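Local coordinates for protein myosin-2 (Saccharomyces cerevisiae, PDB 6IXO) that carries organelles and other cargo along actin cables as a class V myosin, here represented by its globular cargo-binding tail domain, at residues I287-L292 with Y311-A316; T232-V237 with E281-L286; E11-L16 with K406-L411; E29-G34 with L400-T405. All blocks are in the same frame, centred on the assembly; numbering follows the deposited sequence.

Interaction 1. Residues I287-L292 with Y311-A316; sequences IQTAKL and YSLTPA
The carboxamide of Gln288 reaches from its helix into the turn at Tyr311-Ser312 and engages it through both of its polar atoms. The stronger hydrogen bond runs from Ser312 N to Gln288 OE1, 2.7 Å long with an N-H...O angle of 153°; it lies in the carbonyl plane and falls on a lone pair of the oxygen. A weak second bond, from Gln288 NE2 to Ser312 OG at 3.0 Å, closes the grip on the same residue. NE2 is also hydrogen-bonded to Gln284 OE1, one turn back along the helix, which helps to fix the rotation of the amide.

The aromatic contact comes from the same nitrogen: Gln288 NE2 sits over the centre of the Tyr311 ring, 3.5 Å above its plane. Tyr311 has its CG between the backbone N and the carbonyl carbon (chi1 59°), and this torsion lays the ring face over the amide. Without the Gln288 carboxamide, as with an alanine here, Ser312 N would probably lose this acceptor and the Tyr311 ring the group under its face.

Leu313 follows the turn, with CG 3.8 Å from Gln288 OE1; the apolar contact proper is the loose one between Leu313 CD1 and Leu292 CD1, 4.5 Å apart.

Within the DIL domain, the contact fastens the turn before helix 315-323 to the side of helix 284-294. Leu292 and Leu313 both extend onto Leu318 and Leu321 of helix 315-323, while Thr289 and Ala290 pack against Leu260 of helix 254-273.

Interaction 2. Residues T232-V237 with E281-L286; sequences TLLNYV and ECLQHL
A break between two short helices, 279-282 and 284-294, is seated here against the long helix 223-247 in the all-helical DIL domain of the cargo-binding tail. Leu283 is the N-cap residue of helix 284-294, and the backbones come close: the CA atoms of Asn235 and Cys282 are 4.9 Å apart.

Cys282 is at the centre of the contact. Its CB lies 3.6 Å from Leu234 CB, so that the two side chains meet at their roots. On Asn235 the amide bends back over the cysteine, although its CB points away from the other segment: OD1 comes within 3.4 Å of Cys282 CA and 3.5 Å of Cys282 CB. With SG anti to the carbonyl carbon (chi1 -59°), the sulfur is placed beside this amide, 3.8 Å from Asn235 OD1.

Further along, Leu283 and Leu286 take over on the 281-286 side. The end of Leu283 comes nearer, CD2 lying 3.9 Å from the backbone O of Leu234 and 4.3 Å from Leu234 CD2. Leu286 extends CD1 to 4.4 Å from Val237 CG1. Leu234 also packs on Phe209, Leu267 and Cys271, and Leu286 on Val264, which joins the patch to helices 202-218 and 254-273.

The contact between the segments is thus built from van der Waals packing, closest at Cys282, whose small side chain is consistent with the near approach of the backbones. Polar anchoring comes from just past the long-helix segment, where Asp238 is hydrogen-bonded to Leu286 N and to His285 ND1, consistent with fixing the start of helix 284-294 beside the apolar patch.

Interaction 3. Residues E11-L16 with K406-L411; sequences EELYRL and KRIVDL
The guanidinium of Arg407 has Leu411 CD2 over one face, 3.6 Å above the centre of its plane, and the carboxylate of Glu12 at its edge. Arg407 grips the acid side-on with two nitrogens, one to each oxygen. The bond from NE to Glu12 OE2 is 3.0 Å long and nearly straight at 171°; it lies in the guanidinium plane but meets the oxygen from above the carboxylate plane. NH2 reaches Glu12 OE1, also at 3.0 Å, on the syn side. The two flat groups are accordingly turned 57° from each other. A bend at chi2 brings the Arg407 head back over Leu411, while Glu12 reaches across fully extended. A leucine in place of Arg407 would probably leave the Glu12 carboxylate without its charged mate across the helix pair.

These residues edge an antiparallel pairing of helices 6-18 and 403-415, which brings the two ends of the tail domain together; the axes of segments 11-16 and 406-411 pass 10.0 Å apart, their directions 149° apart. Between them leucines and Ile408 pack side by side. Leu16 CD1 touches Arg407 CG at 3.5 Å and Leu411 CD1 at 3.8 Å, its CB resting on Ile408. Leu13 lies alongside Leu411, the two sliding past each other in opposite directions, and sets CD2 at 3.8 Å from Ile408 CG2. Leu13 also packs on Glu64 and Arg67 of helix 53-67.

Interaction 4. Residues E29-G34 with L400-T405; sequences EGLLKG and LSLPST
Segment 29-34 carries the pi-type turn at 29-32 of helix 20-32 and runs on into loop, and it faces the extended residues that lead into helix 403-415, with Gly30 CA 6.7 Å from Leu402 CA.

Leu402 comes straight onto the glycine: its CD2 lies 3.7 Å from Gly30 CA and 4.0 Å from Leu31 N. A CB on Gly30 would point into this methyl and clash with it, so the missing side chain is what lets leucine rest directly on the helix backbone. The other branch of Leu402, CD1, goes to Leu31 CB at 4.0 Å, and the fork thus spans two successive residues of the helix. Leu31 holds its CG anti to the backbone N (chi1 -180°), and from there CD1 meets Leu400 CD1 at 4.0 Å, the two side chains crossing at a slant. Leu31 and Leu400 both continue onto Tyr53 of helix 53-67.

At the helix start beyond Leu402, its N-cap residue, the backbone N atoms of Ser404 and Thr405 are hydrogen-bonded to the two carboxylate oxygens of Glu26, one turn before Gly30. The start of the helix would probably also favour this carboxylate in its charged form.

The chemistry therefore divides in two: methyl groups against the Gly30 backbone and Leu31 secure the approach to helix 403-415 by shape, and the Glu26 carboxylate, lying outside the segments, supplies the polar hold on its first turn.

The four contacts form two pairs on opposite sides of the chain's centre. Interactions 1 and 2 are buried, lie within the DIL domain and share helix 284-294, touching where Tyr311 and Ser312 meet Gln284 and His285. Interactions 3 and 4 are only partly buried, share helix 403-415 and join the C-terminal end of the chain to two successive N-terminal helices. The centres of interactions 1 and 3 lie about 65 Å apart. In the buried pair, interaction 1 relies on an uncharged amide and interaction 2 on apolar packing; in the partly buried pair, a salt bridge borders the leucines of interaction 3, whereas interaction 4 joins its segments by apolar contact.

Interaction 1. Residues I287-L292 with Y311-A316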
loop_
_atom_site.group_PDB
_atom_site.type_symbol
_atom_site.label_atom_id
_atom_site.label_comp_id
_atom_site.label_asym_id
_atom_site.label_seq_id
_atom_site.Cartn_x
_atom_site.Cartn_y
_atom_site.Cartn_z
ATOM N N ILE A 287 16.304 12.242 9.876
ATOM C CA ILE A 287 16.444 13.708 10.036
ATOM C C ILE A 287 17.428 14.006 11.205
ATOM O O ILE A 287 18.348 14.854 11.113
ATOM C CB ILE A 287 15.063 14.362 10.284
ATOM C CG1 ILE A 287 14.226 14.298 8.994
ATOM C CG2 ILE A 287 15.194 15.826 10.879
ATOM C CD1 ILE A 287 12.703 14.653 9.201
ATOM N N GLN A 288 17.234 13.313 12.316
ATOM C CA GLN A 288 18.058 13.612 13.494
ATOM C C GLN A 288 19.508 13.153 13.270
ATOM O O GLN A 288 20.437 13.736 13.803
ATOM C CB GLN A 288 17.450 12.954 14.729
ATOM C CG GLN A 288 16.214 13.713 15.259
ATOM C CD GLN A 288 15.465 12.933 16.336
ATOM O OE1 GLN A 288 16.073 12.187 17.104
ATOM N NE2 GLN A 288 14.126 13.094 16.381
ATOM N N THR A 289 19.698 12.090 12.498
ATOM C CA THR A 289 21.072 11.681 12.167
ATOM C C THR A 289 21.788 12.746 11.342
ATOM O O THR A 289 22.962 13.114 11.629
ATOM C CB THR A 289 21.063 10.348 11.428
ATOM O OG1 THR A 289 20.570 9.372 12.339
ATOM C CG2 THR A 289 22.490 9.920 10.950
ATOM N N ALA A 290 21.098 13.247 10.322
ATOM C CA ALA A 290 21.637 14.353 9.514
ATOM C C ALA A 290 22.016 15.523 10.389
ATOM O O ALA A 290 23.084 16.156 10.199
ATOM C CB ALA A 290 20.608 14.776 8.443
ATOM N N LYS A 291 21.168 15.853 11.367
ATOM C CA LYS A 291 21.509 16.992 12.265
ATOM C C LYS A 291 22.768 16.669 13.065
ATOM O O LYS A 291 23.681 17.482 13.198
ATOM C CB LYS A 291 20.368 17.313 13.221
ATOM C CG LYS A 291 19.207 18.062 12.537
ATOM C CD LYS A 291 17.945 18.141 13.403
ATOM C CE LYS A 291 16.884 19.090 12.818
ATOM N NZ LYS A 291 16.614 18.874 11.363
ATOM N N LEU A 292 22.819 15.450 13.586
ATOM C CA LEU A 292 23.930 15.046 14.433
ATOM C C LEU A 292 25.232 15.203 13.649
ATOM O O LEU A 292 26.275 15.617 14.188
ATOM C CB LEU A 292 23.740 13.591 14.913
ATOM C CG LEU A 292 24.860 12.987 15.793
ATOM C CD1 LEU A 292 24.320 11.860 16.650
ATOM C CD2 LEU A 292 25.998 12.418 14.938
ATOM N N TYR A 311 15.956 13.641 19.965
ATOM C CA TYR A 311 15.082 13.010 20.965
ATOM C C TYR A 311 14.598 11.623 20.544
ATOM O O TYR A 311 13.975 10.919 21.333
ATOM C CB TYR A 311 13.859 13.907 21.284
ATOM C CG TYR A 311 12.981 14.224 20.085
ATOM C CD1 TYR A 311 11.955 13.374 19.697
ATOM C CD2 TYR A 311 13.183 15.381 19.344
ATOM C CE1 TYR A 311 11.159 13.659 18.591
ATOM C CE2 TYR A 311 12.398 15.673 18.241
ATOM C CZ TYR A 311 11.385 14.812 17.870
ATOM O OH TYR A 311 10.614 15.117 16.776
ATOM N N SER A 312 14.856 11.221 19.305
ATOM C CA SER A 312 14.447 9.882 18.889
ATOM C C SER A 312 15.605 8.890 18.887
ATOM O O SER A 312 15.448 7.723 18.509
ATOM C CB SER A 312 13.805 9.933 17.506
ATOM O OG SER A 312 12.633 10.730 17.543
ATOM N N LEU A 313 16.783 9.364 19.267
ATOM C CA LEU A 313 17.950 8.503 19.258
ATOM C C LEU A 313 18.319 8.178 20.692
ATOM O O LEU A 313 18.222 9.037 21.558
ATOM C CB LEU A 313 19.114 9.168 18.534
ATOM C CG LEU A 313 18.858 9.558 17.071
ATOM C CD1 LEU A 313 20.173 10.132 16.475
ATOM C CD2 LEU A 313 18.415 8.341 16.274
ATOM N N THR A 314 18.720 6.937 20.947
ATOM C CA THR A 314 19.133 6.533 22.290
ATOM C C THR A 314 20.568 6.954 22.548
ATOM O O THR A 314 21.313 7.211 21.607
ATOM C CB THR A 314 19.056 5.034 22.458
ATOM O OG1 THR A 314 20.001 4.464 21.547
ATOM C CG2 THR A 314 17.583 4.496 22.134
ATOM N N PRO A 315 20.977 6.998 23.817
ATOM C CA PRO A 315 22.386 7.342 24.016
ATOM C C PRO A 315 23.363 6.376 23.306
ATOM O O PRO A 315 24.397 6.835 22.795
ATOM C CB PRO A 315 22.543 7.274 25.536
ATOM C CG PRO A 315 21.214 7.620 26.063
ATOM C CD PRO A 315 20.248 6.917 25.094
ATOM N N ALA A 316 23.041 5.081 23.253
ATOM C CA ALA A 316 23.941 4.128 22.592
ATOM C C ALA A 316 24.035 4.436 21.097
ATOM O O ALA A 316 25.083 4.248 20.483
ATOM C CB ALA A 316 23.470 2.677 22.817
#

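Interaction 2. Residues T232-V237 with E281-L286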
loop_
_atom_site.group_PDB
_atom_site.type_symbol
_atom_site.label_atom_id
_atom_site.label_comp_id
_atom_site.label_asym_id
_atom_site.label_seq_id
_atom_site.Cartn_x
_atom_site.Cartn_y
_atom_site.Cartn_z
ATOM N N THR A 232 3.381 3.792 6.485
ATOM C CA THR A 232 4.082 2.488 6.672
ATOM C C THR A 232 5.390 2.482 5.882
ATOM O O THR A 232 6.449 2.099 6.390
ATOM C CB THR A 232 3.198 1.293 6.222
ATOM O OG1 THR A 232 2.029 1.250 7.036
ATOM C CG2 THR A 232 3.956 -0.056 6.362
ATOM N N LEU A 233 5.346 2.973 4.656
ATOM C CA LEU A 233 6.559 2.921 3.828
ATOM C C LEU A 233 7.651 3.911 4.278
ATOM O O LEU A 233 8.853 3.584 4.225
ATOM C CB LEU A 233 6.207 3.178 2.361
ATOM C CG LEU A 233 5.351 2.036 1.754
ATOM C CD1 LEU A 233 4.960 2.368 0.319
ATOM C CD2 LEU A 233 6.039 0.625 1.797
ATOM N N LEU A 234 7.247 5.111 4.682
ATOM C CA LEU A 234 8.207 6.099 5.200
ATOM C C LEU A 234 8.893 5.611 6.472
ATOM O O LEU A 234 10.115 5.757 6.638
ATOM C CB LEU A 234 7.498 7.431 5.497
ATOM C CG LEU A 234 7.009 8.155 4.245
ATOM C CD1 LEU A 234 6.139 9.338 4.637
ATOM C CD2 LEU A 234 8.204 8.608 3.347
ATOM N N ASN A 235 8.108 5.078 7.409
ATOM C CA ASN A 235 8.708 4.472 8.610
ATOM C C ASN A 235 9.728 3.401 8.256
ATOM O O ASN A 235 10.794 3.273 8.917
ATOM C CB ASN A 235 7.655 3.848 9.522
ATOM C CG ASN A 235 6.932 4.895 10.338
ATOM O OD1 ASN A 235 7.560 5.814 10.820
ATOM N ND2 ASN A 235 5.613 4.731 10.529
ATOM N N TYR A 236 9.373 2.629 7.237
ATOM C CA TYR A 236 10.211 1.548 6.736
ATOM C C TYR A 236 11.529 2.115 6.170
ATOM O O TYR A 236 12.610 1.653 6.502
ATOM C CB TYR A 236 9.499 0.764 5.639
ATOM C CG TYR A 236 10.229 -0.529 5.275
ATOM C CD1 TYR A 236 10.174 -1.639 6.121
ATOM C CD2 TYR A 236 10.921 -0.647 4.072
ATOM C CE1 TYR A 236 10.847 -2.857 5.788
ATOM C CE2 TYR A 236 11.561 -1.875 3.692
ATOM C CZ TYR A 236 11.544 -2.939 4.574
ATOM O OH TYR A 236 12.143 -4.114 4.207
ATOM N N VAL A 237 11.415 3.094 5.288
ATOM C CA VAL A 237 12.620 3.753 4.742
ATOM C C VAL A 237 13.509 4.286 5.880
ATOM O O VAL A 237 14.725 4.123 5.886
ATOM C CB VAL A 237 12.200 4.898 3.806
ATOM C CG1 VAL A 237 13.364 5.845 3.528
ATOM C CG2 VAL A 237 11.601 4.316 2.500
ATOM N N GLU A 281 7.485 13.162 11.181
ATOM C CA GLU A 281 7.559 12.190 12.279
ATOM C C GLU A 281 8.055 10.793 11.826
ATOM O O GLU A 281 8.888 10.172 12.503
ATOM C CB GLU A 281 6.198 12.068 12.968
ATOM C CG GLU A 281 6.108 10.890 13.914
ATOM C CD GLU A 281 4.797 10.854 14.676
ATOM O OE1 GLU A 281 3.785 11.371 14.147
ATOM O OE2 GLU A 281 4.788 10.315 15.806
ATOM N N CYS A 282 7.581 10.320 10.675
ATOM C CA CYS A 282 8.060 9.059 10.119
ATOM C C CYS A 282 9.571 9.041 9.797
ATOM O O CYS A 282 10.141 7.958 9.674
ATOM C CB CYS A 282 7.325 8.718 8.836
ATOM S SG CYS A 282 5.529 8.564 9.055
ATOM N N LEU A 283 10.201 10.203 9.601
ATOM C CA LEU A 283 11.594 10.189 9.097
ATOM C C LEU A 283 12.553 10.685 10.153
ATOM O O LEU A 283 13.706 11.058 9.859
ATOM C CB LEU A 283 11.733 11.052 7.822
ATOM C CG LEU A 283 10.884 10.624 6.614
ATOM C CD1 LEU A 283 10.776 11.758 5.583
ATOM C CD2 LEU A 283 11.497 9.378 6.010
ATOM N N GLN A 284 12.079 10.705 11.381
ATOM C CA GLN A 284 12.833 11.403 12.411
ATOM C C GLN A 284 14.222 10.813 12.648
ATOM O O GLN A 284 15.126 11.531 13.045
ATOM C CB GLN A 284 12.056 11.419 13.732
ATOM C CG GLN A 284 11.179 12.661 13.962
ATOM C CD GLN A 284 11.825 13.984 13.536
ATOM O OE1 GLN A 284 12.729 14.500 14.201
ATOM N NE2 GLN A 284 11.349 14.540 12.429
ATOM N N HIS A 285 14.415 9.514 12.454
ATOM C CA HIS A 285 15.745 8.994 12.754
ATOM C C HIS A 285 16.732 9.456 11.738
ATOM O O HIS A 285 17.887 9.717 12.086
ATOM C CB HIS A 285 15.755 7.457 12.825
ATOM C CG HIS A 285 14.840 6.915 13.877
ATOM N ND1 HIS A 285 13.561 6.460 13.598
ATOM C CD2 HIS A 285 14.995 6.801 15.218
ATOM C CE1 HIS A 285 12.979 6.062 14.714
ATOM N NE2 HIS A 285 13.826 6.252 15.715
ATOM N N LEU A 286 16.315 9.485 10.477
ATOM C CA LEU A 286 17.182 10.035 9.406
ATOM C C LEU A 286 17.388 11.539 9.582
ATOM O O LEU A 286 18.518 12.078 9.466
ATOM C CB LEU A 286 16.567 9.775 8.025
ATOM C CG LEU A 286 16.558 8.304 7.645
ATOM C CD1 LEU A 286 15.840 8.160 6.314
ATOM C CD2 LEU A 286 18.051 7.844 7.524
#

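Interaction 3. Residues E11-L16 with K406-L411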
loop_
_atom_site.group_PDB
_atom_site.type_symbol
_atom_site.label_atom_id
_atom_site.label_comp_id
_atom_site.label_asym_id
_atom_site.label_seq_id
_atom_site.Cartn_x
_atom_site.Cartn_y
_atom_site.Cartn_z
ATOM N N GLU A 11 -34.946 -17.135 -19.866
ATOM C CA GLU A 11 -34.439 -18.453 -20.209
ATOM C C GLU A 11 -32.985 -18.376 -20.674
ATOM O O GLU A 11 -32.159 -19.156 -20.230
ATOM C CB GLU A 11 -35.259 -19.113 -21.298
ATOM C CG GLU A 11 -34.746 -20.499 -21.661
ATOM C CD GLU A 11 -35.750 -21.290 -22.480
ATOM O OE1 GLU A 11 -36.737 -20.682 -22.956
ATOM O OE2 GLU A 11 -35.557 -22.515 -22.643
ATOM N N GLU A 12 -32.700 -17.462 -21.593
ATOM C CA GLU A 12 -31.338 -17.339 -22.124
ATOM C C GLU A 12 -30.373 -16.989 -21.001
ATOM O O GLU A 12 -29.269 -17.543 -20.942
ATOM C CB GLU A 12 -31.250 -16.302 -23.252
ATOM C CG GLU A 12 -29.825 -16.192 -23.845
ATOM C CD GLU A 12 -29.698 -15.330 -25.100
ATOM O OE1 GLU A 12 -30.638 -14.583 -25.478
ATOM O OE2 GLU A 12 -28.621 -15.417 -25.722
ATOM N N LEU A 13 -30.773 -16.091 -20.098
ATOM C CA LEU A 13 -29.898 -15.713 -18.981
ATOM C C LEU A 13 -29.572 -16.935 -18.151
ATOM O O LEU A 13 -28.426 -17.175 -17.776
ATOM C CB LEU A 13 -30.543 -14.666 -18.081
ATOM C CG LEU A 13 -30.176 -13.217 -18.314
ATOM C CD1 LEU A 13 -31.102 -12.347 -17.479
ATOM C CD2 LEU A 13 -28.664 -12.968 -17.968
ATOM N N TYR A 14 -30.617 -17.719 -17.886
ATOM C CA TYR A 14 -30.497 -18.879 -17.035
ATOM C C TYR A 14 -29.513 -19.892 -17.587
ATOM O O TYR A 14 -28.672 -20.409 -16.856
ATOM C CB TYR A 14 -31.869 -19.553 -16.854
ATOM C CG TYR A 14 -31.824 -20.648 -15.828
ATOM C CD1 TYR A 14 -31.529 -21.960 -16.193
ATOM C CD2 TYR A 14 -32.046 -20.369 -14.479
ATOM C CE1 TYR A 14 -31.469 -22.967 -15.249
ATOM C CE2 TYR A 14 -32.002 -21.374 -13.526
ATOM C CZ TYR A 14 -31.703 -22.666 -13.917
ATOM O OH TYR A 14 -31.648 -23.667 -12.977
ATOM N N ARG A 15 -29.629 -20.197 -18.872
ATOM C CA ARG A 15 -28.683 -21.111 -19.502
ATOM C C ARG A 15 -27.270 -20.548 -19.508
ATOM O O ARG A 15 -26.299 -21.305 -19.409
ATOM C CB ARG A 15 -29.103 -21.423 -20.931
ATOM C CG ARG A 15 -30.488 -22.034 -21.051
ATOM C CD ARG A 15 -30.652 -23.230 -20.113
ATOM N NE ARG A 15 -31.863 -24.011 -20.404
ATOM C CZ ARG A 15 -32.174 -25.169 -19.821
ATOM N NH1 ARG A 15 -31.364 -25.692 -18.903
ATOM N NH2 ARG A 15 -33.292 -25.804 -20.157
ATOM N N LEU A 16 -27.128 -19.235 -19.648
ATOM C CA LEU A 16 -25.746 -18.671 -19.600
ATOM C C LEU A 16 -25.155 -18.842 -18.213
ATOM O O LEU A 16 -23.974 -19.138 -18.050
ATOM C CB LEU A 16 -25.731 -17.200 -20.010
ATOM C CG LEU A 16 -25.982 -16.996 -21.512
ATOM C CD1 LEU A 16 -26.447 -15.583 -21.829
ATOM C CD2 LEU A 16 -24.729 -17.353 -22.341
ATOM N N LYS A 406 -20.443 -11.029 -21.763
ATOM C CA LYS A 406 -21.011 -9.879 -22.459
ATOM C C LYS A 406 -22.500 -10.109 -22.785
ATOM O O LYS A 406 -23.327 -9.178 -22.749
ATOM C CB LYS A 406 -20.225 -9.595 -23.737
ATOM C CG LYS A 406 -20.859 -8.565 -24.660
ATOM C CD LYS A 406 -19.851 -8.075 -25.689
ATOM C CE LYS A 406 -20.505 -7.656 -27.001
ATOM N NZ LYS A 406 -21.718 -6.817 -26.789
ATOM N N ARG A 407 -22.856 -11.345 -23.100
ATOM C CA ARG A 407 -24.288 -11.563 -23.436
ATOM C C ARG A 407 -25.135 -11.389 -22.172
ATOM O O ARG A 407 -26.214 -10.790 -22.203
ATOM C CB ARG A 407 -24.490 -12.937 -24.038
ATOM C CG ARG A 407 -25.961 -13.210 -24.374
ATOM C CD ARG A 407 -26.498 -12.193 -25.385
ATOM N NE ARG A 407 -27.825 -12.574 -25.892
ATOM C CZ ARG A 407 -28.623 -11.739 -26.538
ATOM N NH1 ARG A 407 -28.222 -10.495 -26.773
ATOM N NH2 ARG A 407 -29.810 -12.147 -26.965
ATOM N N ILE A 408 -24.616 -11.891 -21.048
ATOM C CA ILE A 408 -25.313 -11.735 -19.772
ATOM C C ILE A 408 -25.518 -10.251 -19.475
ATOM O O ILE A 408 -26.628 -9.793 -19.184
ATOM C CB ILE A 408 -24.536 -12.392 -18.612
ATOM C CG1 ILE A 408 -24.539 -13.925 -18.736
ATOM C CG2 ILE A 408 -25.112 -11.980 -17.271
ATOM C CD1 ILE A 408 -23.540 -14.626 -17.792
ATOM N N VAL A 409 -24.441 -9.485 -19.557
ATOM C CA VAL A 409 -24.558 -8.070 -19.283
ATOM C C VAL A 409 -25.522 -7.386 -20.237
ATOM O O VAL A 409 -26.333 -6.566 -19.802
ATOM C CB VAL A 409 -23.161 -7.387 -19.320
ATOM C CG1 VAL A 409 -23.311 -5.905 -19.222
ATOM C CG2 VAL A 409 -22.333 -7.904 -18.172
ATOM N N ASP A 410 -25.491 -7.747 -21.520
ATOM C CA ASP A 410 -26.435 -7.160 -22.472
ATOM C C ASP A 410 -27.883 -7.535 -22.154
ATOM O O ASP A 410 -28.805 -6.728 -22.348
ATOM C CB ASP A 410 -26.113 -7.582 -23.916
ATOM C CG ASP A 410 -24.751 -7.061 -24.406
ATOM O OD1 ASP A 410 -24.134 -6.204 -23.729
ATOM O OD2 ASP A 410 -24.298 -7.514 -25.482
ATOM N N LEU A 411 -28.095 -8.768 -21.704
ATOM C CA LEU A 411 -29.460 -9.229 -21.445
ATOM C C LEU A 411 -29.972 -8.556 -20.178
ATOM O O LEU A 411 -31.095 -8.092 -20.134
ATOM C CB LEU A 411 -29.516 -10.749 -21.313
ATOM C CG LEU A 411 -29.395 -11.543 -22.609
ATOM C CD1 LEU A 411 -29.128 -12.989 -22.278
ATOM C CD2 LEU A 411 -30.645 -11.382 -23.472
#

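Interaction 4. Residues E29-G34 with L400-T405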
loop_
_atom_site.group_PDB
_atom_site.type_symbol
_atom_site.label_atom_id
_atom_site.label_comp_id
_atom_site.label_asym_id
_atom_site.label_seq_id
_atom_site.Cartn_x
_atom_site.Cartn_y
_atom_site.Cartn_z
ATOM N N GLU A 29 -9.829 -16.349 -16.656
ATOM C CA GLU A 29 -8.736 -16.166 -17.599
ATOM C C GLU A 29 -8.854 -14.843 -18.366
ATOM O O GLU A 29 -7.862 -14.203 -18.616
ATOM C CB GLU A 29 -8.659 -17.350 -18.581
ATOM C CG GLU A 29 -8.524 -18.721 -17.902
ATOM C CD GLU A 29 -7.269 -18.842 -17.011
ATOM O OE1 GLU A 29 -6.149 -18.525 -17.485
ATOM O OE2 GLU A 29 -7.411 -19.254 -15.837
ATOM N N GLY A 30 -10.064 -14.436 -18.746
ATOM C CA GLY A 30 -10.239 -13.237 -19.553
ATOM C C GLY A 30 -10.354 -11.955 -18.731
ATOM O O GLY A 30 -9.655 -10.979 -18.966
ATOM N N LEU A 31 -11.261 -11.943 -17.766
ATOM C CA LEU A 31 -11.539 -10.708 -17.048
ATOM C C LEU A 31 -10.506 -10.463 -15.957
ATOM O O LEU A 31 -9.977 -9.355 -15.799
ATOM C CB LEU A 31 -12.939 -10.759 -16.425
ATOM C CG LEU A 31 -13.331 -9.494 -15.653
ATOM C CD1 LEU A 31 -13.470 -8.319 -16.586
ATOM C CD2 LEU A 31 -14.614 -9.732 -14.877
ATOM N N LEU A 32 -10.233 -11.494 -15.174
ATOM C CA LEU A 32 -9.391 -11.270 -14.011
ATOM C C LEU A 32 -7.888 -11.329 -14.387
ATOM O O LEU A 32 -7.177 -10.345 -14.215
ATOM C CB LEU A 32 -9.711 -12.271 -12.913
ATOM C CG LEU A 32 -11.175 -12.238 -12.449
ATOM C CD1 LEU A 32 -11.354 -13.325 -11.407
ATOM C CD2 LEU A 32 -11.577 -10.868 -11.883
ATOM N N LYS A 33 -7.401 -12.459 -14.887
ATOM C CA LYS A 33 -5.960 -12.531 -15.214
ATOM C C LYS A 33 -5.640 -11.580 -16.356
ATOM O O LYS A 33 -4.513 -11.128 -16.499
ATOM C CB LYS A 33 -5.530 -13.955 -15.593
ATOM C CG LYS A 33 -5.644 -14.950 -14.452
ATOM C CD LYS A 33 -5.056 -16.294 -14.865
ATOM C CE LYS A 33 -5.430 -17.386 -13.867
ATOM N NZ LYS A 33 -4.811 -18.695 -14.222
ATOM N N GLY A 34 -6.653 -11.237 -17.154
ATOM C CA GLY A 34 -6.443 -10.401 -18.323
ATOM C C GLY A 34 -6.710 -8.920 -18.077
ATOM O O GLY A 34 -6.845 -8.150 -19.028
ATOM N N LEU A 400 -12.567 -5.901 -24.329
ATOM C CA LEU A 400 -12.737 -7.237 -23.772
ATOM C C LEU A 400 -13.308 -8.196 -24.800
ATOM O O LEU A 400 -14.105 -7.815 -25.651
ATOM C CB LEU A 400 -13.626 -7.226 -22.520
ATOM C CG LEU A 400 -12.975 -6.678 -21.248
ATOM C CD1 LEU A 400 -13.998 -6.533 -20.118
ATOM C CD2 LEU A 400 -11.799 -7.574 -20.797
ATOM N N SER A 401 -12.889 -9.451 -24.716
ATOM C CA SER A 401 -13.533 -10.486 -25.498
ATOM C C SER A 401 -14.034 -11.612 -24.608
ATOM O O SER A 401 -13.354 -12.618 -24.435
ATOM C CB SER A 401 -12.585 -11.034 -26.567
ATOM O OG SER A 401 -13.286 -12.024 -27.324
ATOM N N LEU A 402 -15.242 -11.434 -24.071
ATOM C CA LEU A 402 -15.876 -12.382 -23.162
ATOM C C LEU A 402 -17.310 -12.670 -23.614
ATOM O O LEU A 402 -18.243 -12.048 -23.130
ATOM C CB LEU A 402 -15.921 -11.825 -21.743
ATOM C CG LEU A 402 -14.593 -11.279 -21.181
ATOM C CD1 LEU A 402 -14.871 -10.502 -19.936
ATOM C CD2 LEU A 402 -13.627 -12.420 -20.914
ATOM N N PRO A 403 -17.471 -13.609 -24.540
ATOM C CA PRO A 403 -18.768 -13.803 -25.215
ATOM C C PRO A 403 -19.953 -14.013 -24.265
ATOM O O PRO A 403 -20.979 -13.329 -24.388
ATOM C CB PRO A 403 -18.537 -15.052 -26.063
ATOM C CG PRO A 403 -17.007 -15.059 -26.326
ATOM C CD PRO A 403 -16.386 -14.451 -25.088
ATOM N N SER A 404 -19.829 -14.967 -23.354
ATOM C CA SER A 404 -20.950 -15.277 -22.466
ATOM C C SER A 404 -21.189 -14.142 -21.487
ATOM O O SER A 404 -22.317 -13.730 -21.212
ATOM C CB SER A 404 -20.683 -16.576 -21.693
ATOM O OG SER A 404 -20.888 -17.685 -22.542
ATOM N N THR A 405 -20.092 -13.617 -20.965
ATOM C CA THR A 405 -20.198 -12.595 -19.958
ATOM C C THR A 405 -20.859 -11.382 -20.551
ATOM O O THR A 405 -21.728 -10.777 -19.932
ATOM C CB THR A 405 -18.792 -12.209 -19.397
ATOM O OG1 THR A 405 -18.190 -13.363 -18.819
ATOM C CG2 THR A 405 -18.946 -11.174 -18.349
#